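PDB 6G4R: hydrogen peroxide-inducible genes activator from Corynebacterium glutamicum, which probably acts as a peroxide-responsive LysR-family transcription regulator of the OxyR type, coupling a sensory effector domain to DNA binding. Local coordinates for residues Ile105-Pro110 with Gly204-Asp209; Pro114-Ile119 with Pro129-Asp134; Tyr6-Ala11 with Val44-Gly49. The protein carries 1 engineered substitution. All blocks are in the same frame, centred on the assembly; numbering follows the deposited sequence.

Contact 1: Ile105-Pro110 with Gly204-Asp209; sequences IPTAAP and GHSLHD. Engineered in segment 204-209: Ser206 (natural residue Cys). With PEO (hydrogen peroxide), chain E.
Ile105, Pro106 and Thr107 meet His205, Ser206 and Leu207 in a buried, ligand-bridged contact in the LysR substrate-binding domain, where the turn after strand 98-104 faces the start of helix 206-212 across a bound hydrogen peroxide. The site lies where ligands of periplasmic-binding-protein folds commonly bind, between two lobes. Direct contacts are few and loose: Ile105 CD1 comes 3.9 Å from Ser206 OG, Thr107 CG2 lies 4.2 Å from Leu207 CB, and the rim of the Pro106 ring approaches His205 CD2. The peroxide supplies the polar link. Its O1 is hydrogen-bonded to Thr107 OG1 at 2.8 Å and, from the other segment, to Ser206 OG at 2.8 Å; Ser206 N adds a weak, strongly bent bond. Ser206 is an engineered residue in the place of a cysteine. Its OG sits between the backbone N and the carbonyl carbon (chi1 59°), which brings hydroxyl and amide to the same peroxide oxygen. Thr107 holds OG1 in the corresponding rotamer, which leaves CG2 beside the peroxide and against Leu207 CB. The nearest neighbours of O2 include Thr107 CG2 and Pro106 CD, the latter 3.3 Å from O2; O2 also lies at the edge of the His205 ring, near its plane, 3.4 Å from CD2. The peroxide probably comes from the crystallisation liquor, yet its place beside residue 206 is consistent with peroxide sensing at that position, as in OxyR proteins. Ile105 O shapes the turn by accepting from both Ala108 N and Ala109 N, leading into helix 109-123. Around the site, Arg278 of strand 265-285 bonds to Thr107 OG1, Thr136 and Leu139 of helix 136-144 back Ile105, and Leu201 packs against both Thr107 and Leu207.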
# COMPACT_ATOMS: atom_id res chain seq x y z
N ILE A 105 12.25 2.12 -6.38
CA ILE A 105 11.62 3.01 -5.40
C ILE A 105 11.63 4.43 -5.96
O ILE A 105 12.52 4.78 -6.75
CB ILE A 105 12.34 2.93 -4.04
CG1 ILE A 105 13.84 3.20 -4.21
CG2 ILE A 105 12.10 1.57 -3.40
CD1 ILE A 105 14.61 3.15 -2.91
N PRO A 106 10.66 5.28 -5.58
CA PRO A 106 10.57 6.61 -6.22
C PRO A 106 11.70 7.55 -5.86
O PRO A 106 11.97 8.48 -6.64
CB PRO A 106 9.22 7.15 -5.71
CG PRO A 106 8.50 5.97 -5.12
CD PRO A 106 9.55 5.03 -4.65
N THR A 107 12.39 7.36 -4.74
CA THR A 107 13.50 8.23 -4.38
C THR A 107 14.79 7.86 -5.09
O THR A 107 15.83 8.47 -4.82
CB THR A 107 13.72 8.21 -2.86
OG1 THR A 107 13.97 6.86 -2.43
CG2 THR A 107 12.51 8.77 -2.14
N ALA A 108 14.76 6.87 -5.98
CA ALA A 108 15.92 6.48 -6.76
C ALA A 108 15.66 6.38 -8.25
O ALA A 108 16.61 6.46 -9.03
CB ALA A 108 16.49 5.14 -6.26
N ALA A 109 14.40 6.20 -8.68
CA ALA A 109 14.10 5.99 -10.09
C ALA A 109 14.55 7.15 -10.97
O ALA A 109 15.37 6.93 -11.88
CB ALA A 109 12.61 5.67 -10.26
N PRO A 110 14.07 8.39 -10.78
CA PRO A 110 14.40 9.45 -11.75
C PRO A 110 15.86 9.85 -11.74
O PRO A 110 16.29 10.58 -12.65
CB PRO A 110 13.50 10.61 -11.31
CG PRO A 110 13.38 10.43 -9.85
CD PRO A 110 13.35 8.94 -9.61
N GLY A 204 5.00 5.53 3.76
CA GLY A 204 5.35 4.41 2.91
C GLY A 204 6.66 4.55 2.16
O GLY A 204 7.09 3.59 1.52
N HIS A 205 7.29 5.71 2.22
CA HIS A 205 8.57 5.94 1.57
C HIS A 205 9.70 5.45 2.47
O HIS A 205 9.72 5.75 3.66
CB HIS A 205 8.76 7.42 1.22
CG HIS A 205 7.88 7.88 0.09
ND1 HIS A 205 6.58 8.31 0.27
CD2 HIS A 205 8.12 7.96 -1.24
CE1 HIS A 205 6.06 8.64 -0.89
NE2 HIS A 205 6.97 8.44 -1.83
N SER A 206 10.64 4.70 1.89
CA SER A 206 11.76 4.17 2.67
C SER A 206 12.67 5.27 3.19
O SER A 206 13.37 5.06 4.18
CB SER A 206 12.56 3.17 1.83
OG SER A 206 13.06 3.78 0.65
N LEU A 207 12.68 6.44 2.54
CA LEU A 207 13.47 7.56 3.03
C LEU A 207 12.90 8.13 4.33
O LEU A 207 13.64 8.75 5.10
CB LEU A 207 13.55 8.65 1.96
CG LEU A 207 14.45 9.86 2.22
CD1 LEU A 207 15.91 9.41 2.32
CD2 LEU A 207 14.29 10.89 1.12
N HIS A 208 11.61 7.92 4.59
CA HIS A 208 11.01 8.40 5.83
C HIS A 208 11.60 7.70 7.05
O HIS A 208 11.82 8.34 8.09
CB HIS A 208 9.49 8.19 5.79
CG HIS A 208 8.78 8.69 7.01
ND1 HIS A 208 8.53 10.02 7.24
CD2 HIS A 208 8.24 8.02 8.06
CE1 HIS A 208 7.89 10.16 8.39
NE2 HIS A 208 7.70 8.96 8.90
N ASP A 209 11.88 6.40 6.94
CA ASP A 209 12.43 5.67 8.08
C ASP A 209 13.96 5.69 8.11
O ASP A 209 14.54 5.41 9.16
CB ASP A 209 11.94 4.23 8.06
CG ASP A 209 10.43 4.13 7.89
OD1 ASP A 209 9.95 4.20 6.74
OD2 ASP A 209 9.72 4.00 8.91
O1 PEO E . 11.92 5.75 -0.90
O2 PEO E . 10.78 5.96 -1.70

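Contact 2: Pro114-Ile119 with Pro129-Asp134; sequences PSMLSI and PHIVED
Met116 and Leu117 lie next to each other on the inner side of helix 109-123 and send their ends down onto Pro129 and Ile131, two residues apart on strand 127-133 and facing the same side of the sheet. The four side chains meet two by two. Met116 CE reaches 4.3 Å from Ile131 CD1 and 4.4 Å from Pro129 CB, so the thioether chain touches both strand residues with its terminal methyl. Leu117 starts more obliquely to the strand; with chi2 at -177°, CD1 continues the chain outward while CD2 turns down, 4.3 Å from Ile131 CD1 and 4.4 Å from Pro129 CG. Ile131 CD1 is thus shared by the two helix methyls, and the contact is wholly apolar. Helix and strand run nearly antiparallel, their short axes at 163° and 10.9 Å apart, as expected in a beta-alpha-beta unit (98-104, 109-123, 127-133), whose helix runs antiparallel to its two parallel strands. Phe297 and Ala304 of helix 291-313 also press on Met116. Strand 127-133 pairs with strand 98-104 through His130 and Val132, whereas Ile131 and Glu133 make backbone hydrogen bonds to a neighbouring chain.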
# COMPACT_ATOMS: atom_id res chain seq x y z
N PRO A 114 18.32 7.70 -16.17
CA PRO A 114 19.02 8.23 -17.35
C PRO A 114 20.29 7.47 -17.72
O PRO A 114 20.47 7.11 -18.89
CB PRO A 114 19.32 9.69 -16.96
CG PRO A 114 18.27 10.03 -15.98
CD PRO A 114 18.02 8.78 -15.20
N SER A 115 21.17 7.22 -16.75
CA SER A 115 22.37 6.44 -17.04
C SER A 115 22.05 4.97 -17.24
O SER A 115 22.69 4.30 -18.06
CB SER A 115 23.39 6.62 -15.92
OG SER A 115 22.82 6.32 -14.65
N MET A 116 21.06 4.44 -16.51
CA MET A 116 20.72 3.03 -16.62
C MET A 116 20.10 2.71 -17.98
O MET A 116 20.43 1.70 -18.60
CB MET A 116 19.79 2.62 -15.48
CG MET A 116 18.56 1.82 -15.87
SD MET A 116 18.86 0.06 -16.05
CE MET A 116 17.21 -0.52 -16.44
N LEU A 117 19.19 3.57 -18.45
CA LEU A 117 18.56 3.33 -19.75
C LEU A 117 19.54 3.53 -20.90
O LEU A 117 19.40 2.88 -21.95
CB LEU A 117 17.34 4.23 -19.92
CG LEU A 117 16.14 3.87 -19.03
CD1 LEU A 117 14.95 4.77 -19.32
CD2 LEU A 117 15.77 2.40 -19.22
N SER A 118 20.52 4.41 -20.74
CA SER A 118 21.50 4.63 -21.80
C SER A 118 22.50 3.49 -21.90
O SER A 118 23.04 3.23 -22.98
CB SER A 118 22.23 5.96 -21.59
OG SER A 118 21.38 7.06 -21.84
N ILE A 119 22.76 2.79 -20.79
CA ILE A 119 23.71 1.69 -20.81
C ILE A 119 23.10 0.47 -21.49
O ILE A 119 23.76 -0.22 -22.27
CB ILE A 119 24.20 1.37 -19.39
CG1 ILE A 119 25.12 2.48 -18.88
CG2 ILE A 119 24.91 0.02 -19.34
CD1 ILE A 119 25.51 2.33 -17.42
N PRO A 129 13.80 -3.59 -21.33
CA PRO A 129 13.51 -3.20 -19.94
C PRO A 129 12.15 -2.53 -19.81
O PRO A 129 11.72 -1.75 -20.66
CB PRO A 129 14.64 -2.23 -19.60
CG PRO A 129 15.01 -1.62 -20.92
CD PRO A 129 14.70 -2.63 -22.00
N HIS A 130 11.47 -2.84 -18.71
CA HIS A 130 10.22 -2.20 -18.33
C HIS A 130 10.37 -1.66 -16.92
O HIS A 130 10.82 -2.38 -16.02
CB HIS A 130 9.04 -3.18 -18.42
CG HIS A 130 8.78 -3.69 -19.80
ND1 HIS A 130 8.26 -2.91 -20.80
CD2 HIS A 130 8.98 -4.92 -20.34
CE1 HIS A 130 8.14 -3.63 -21.90
NE2 HIS A 130 8.58 -4.85 -21.65
N ILE A 131 9.99 -0.40 -16.72
CA ILE A 131 10.21 0.30 -15.46
C ILE A 131 8.89 0.38 -14.70
O ILE A 131 7.85 0.74 -15.28
CB ILE A 131 10.79 1.70 -15.70
CG1 ILE A 131 11.95 1.63 -16.69
CG2 ILE A 131 11.25 2.31 -14.38
CD1 ILE A 131 13.11 0.79 -16.22
N VAL A 132 8.93 0.06 -13.41
CA VAL A 132 7.77 0.18 -12.52
C VAL A 132 8.22 0.95 -11.29
O VAL A 132 9.04 0.46 -10.51
CB VAL A 132 7.20 -1.19 -12.13
CG1 VAL A 132 6.13 -1.03 -11.06
CG2 VAL A 132 6.64 -1.90 -13.35
N GLU A 133 7.70 2.16 -11.13
CA GLU A 133 8.03 3.02 -10.00
C GLU A 133 6.88 3.00 -9.00
O GLU A 133 5.78 3.46 -9.31
CB GLU A 133 8.33 4.45 -10.45
CG GLU A 133 8.72 5.38 -9.31
CD GLU A 133 8.63 6.84 -9.69
OE1 GLU A 133 7.72 7.20 -10.48
OE2 GLU A 133 9.45 7.64 -9.20
N ASP A 134 7.14 2.48 -7.80
CA ASP A 134 6.15 2.48 -6.73
C ASP A 134 6.89 2.31 -5.41
O ASP A 134 8.10 2.10 -5.37
CB ASP A 134 5.10 1.39 -6.95
CG ASP A 134 3.70 1.85 -6.58
OD1 ASP A 134 3.53 2.40 -5.47
OD2 ASP A 134 2.78 1.67 -7.40

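Contact 3: Tyr6-Ala11 with Val44-Gly49; sequences YRPTLA and VALETG
Tyr6 lays its ring flat over the backbone of Gly49, with Gly49 CA 3.5 Å from the ring centroid and only 2° off the normal, a CH-pi contact over the centre of the face. This joins the N-terminal arm, just ahead of helix 10-20, to the last turns of helix 36-50, the presumed recognition helix of the LysR-type winged helix-turn-helix domain. Gly49 has no side chain, which lets the aromatic plane settle directly on the main chain; the peptide carbonyl of Gly49 runs out beneath the CD2 and CE2 side of the ring. On the opposite face lies Pro8 N, 3.7 Å above the plane and displaced toward the rim, so the arm folds back over the tyrosine that it carries. With chi1 at 172° the Tyr6 ring swings opposite the amide N and reaches toward Leu46. There the two side chains cross at about a right angle: Leu46 CD1 sits at the ring edge, close to its plane, 4.4 Å from Tyr6 CZ. The same CD1 methyl meets Pro8 CB at 3.9 Å, so it noses into the notch between the phenol end and the proline. Phe16 and Gln12 of helix 10-20 also touch Leu46. Gln12 also fixes the polar end of the ring, its OE1 being hydrogen-bonded to Tyr6 OH, while its backbone N is capped by Thr9 OG1 at the N-cap of helix 10-20. Within helix 36-50, Thr48 bonds twice to the carbonyl one turn back: its OG1 and its N, each 2.8 Å from Val44 O, arrive from opposite faces of the carbonyl plane.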
# COMPACT_ATOMS: atom_id res chain seq x y z
N TYR A 6 -3.86 -30.40 -37.58
CA TYR A 6 -3.20 -29.10 -37.61
C TYR A 6 -2.89 -28.59 -36.21
O TYR A 6 -3.74 -28.64 -35.31
CB TYR A 6 -4.05 -28.08 -38.36
CG TYR A 6 -3.53 -26.67 -38.27
CD1 TYR A 6 -2.45 -26.26 -39.05
CD2 TYR A 6 -4.10 -25.75 -37.41
CE1 TYR A 6 -1.97 -24.97 -38.98
CE2 TYR A 6 -3.62 -24.45 -37.32
CZ TYR A 6 -2.55 -24.07 -38.11
OH TYR A 6 -2.07 -22.79 -38.03
N ARG A 7 -1.67 -28.08 -36.03
CA ARG A 7 -1.26 -27.37 -34.83
C ARG A 7 -0.67 -26.04 -35.26
O ARG A 7 0.17 -26.00 -36.18
CB ARG A 7 -0.24 -28.17 -34.02
CG ARG A 7 -0.48 -29.68 -33.97
CD ARG A 7 -1.73 -30.02 -33.19
NE ARG A 7 -1.79 -29.32 -31.91
CZ ARG A 7 -1.15 -29.71 -30.82
NH1 ARG A 7 -0.38 -30.79 -30.84
NH2 ARG A 7 -1.27 -29.01 -29.70
N PRO A 8 -1.05 -24.93 -34.64
CA PRO A 8 -0.45 -23.64 -35.00
C PRO A 8 0.97 -23.53 -34.48
O PRO A 8 1.38 -24.19 -33.52
CB PRO A 8 -1.37 -22.61 -34.32
CG PRO A 8 -2.60 -23.36 -33.92
CD PRO A 8 -2.17 -24.77 -33.69
N THR A 9 1.75 -22.67 -35.15
CA THR A 9 3.14 -22.43 -34.80
C THR A 9 3.29 -21.06 -34.16
O THR A 9 2.42 -20.19 -34.28
CB THR A 9 4.05 -22.54 -36.03
OG1 THR A 9 3.84 -21.41 -36.87
CG2 THR A 9 3.74 -23.81 -36.80
N LEU A 10 4.42 -20.87 -33.48
CA LEU A 10 4.70 -19.58 -32.85
C LEU A 10 4.83 -18.47 -33.88
O LEU A 10 4.33 -17.36 -33.68
CB LEU A 10 5.97 -19.68 -32.00
CG LEU A 10 5.88 -20.51 -30.72
CD1 LEU A 10 7.17 -20.39 -29.92
CD2 LEU A 10 4.69 -20.09 -29.88
N ALA A 11 5.52 -18.75 -34.99
CA ALA A 11 5.69 -17.75 -36.04
C ALA A 11 4.35 -17.29 -36.59
O ALA A 11 4.17 -16.11 -36.91
CB ALA A 11 6.57 -18.30 -37.16
N VAL A 44 -2.45 -16.44 -43.67
CA VAL A 44 -3.36 -17.29 -44.44
C VAL A 44 -3.20 -18.75 -44.04
O VAL A 44 -4.18 -19.51 -44.01
CB VAL A 44 -3.14 -17.08 -45.95
CG1 VAL A 44 -3.95 -18.08 -46.76
CG2 VAL A 44 -3.52 -15.66 -46.34
N ALA A 45 -1.97 -19.17 -43.71
CA ALA A 45 -1.77 -20.53 -43.22
C ALA A 45 -2.46 -20.74 -41.88
O ALA A 45 -3.04 -21.80 -41.63
CB ALA A 45 -0.28 -20.84 -43.11
N LEU A 46 -2.41 -19.73 -41.00
CA LEU A 46 -3.11 -19.82 -39.73
C LEU A 46 -4.62 -19.80 -39.93
O LEU A 46 -5.35 -20.55 -39.26
CB LEU A 46 -2.68 -18.68 -38.81
CG LEU A 46 -3.28 -18.66 -37.40
CD1 LEU A 46 -2.86 -19.89 -36.62
CD2 LEU A 46 -2.88 -17.39 -36.67
N GLU A 47 -5.11 -18.97 -40.85
CA GLU A 47 -6.55 -18.92 -41.12
C GLU A 47 -7.04 -20.22 -41.74
O GLU A 47 -8.11 -20.72 -41.38
CB GLU A 47 -6.87 -17.74 -42.03
CG GLU A 47 -6.75 -16.38 -41.36
CD GLU A 47 -6.87 -15.23 -42.34
OE1 GLU A 47 -6.33 -15.34 -43.46
OE2 GLU A 47 -7.51 -14.21 -42.00
N THR A 48 -6.27 -20.79 -42.67
CA THR A 48 -6.69 -22.03 -43.31
C THR A 48 -6.58 -23.21 -42.36
O THR A 48 -7.46 -24.08 -42.34
CB THR A 48 -5.86 -22.28 -44.57
OG1 THR A 48 -5.93 -21.13 -45.43
CG2 THR A 48 -6.38 -23.49 -45.32
N GLY A 49 -5.51 -23.26 -41.55
CA GLY A 49 -5.35 -24.35 -40.61
C GLY A 49 -6.46 -24.41 -39.57
O GLY A 49 -6.83 -25.50 -39.12

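How the contacts relate
From the N terminus, contact 3 closes first: residues 6-11 return to 44-49 and tie the arm to helix 36-50 in the DNA-binding domain. The chain then runs along helix 66-91 into the substrate-binding domain, where contact 1 opens at 105-110. Contact 2 lies nested in that loop, joining helix 109-123 to strand 127-133 before the chain reaches 204-209 and closes contact 1. Contacts 1 and 2 share helix 109-123 and touch, Pro106 CD lying 3.3 Å from Asp134 O. Contact 3 stands in series and apart, its nearest atoms about 18 Å from contact 2 and about 33 Å from contact 1.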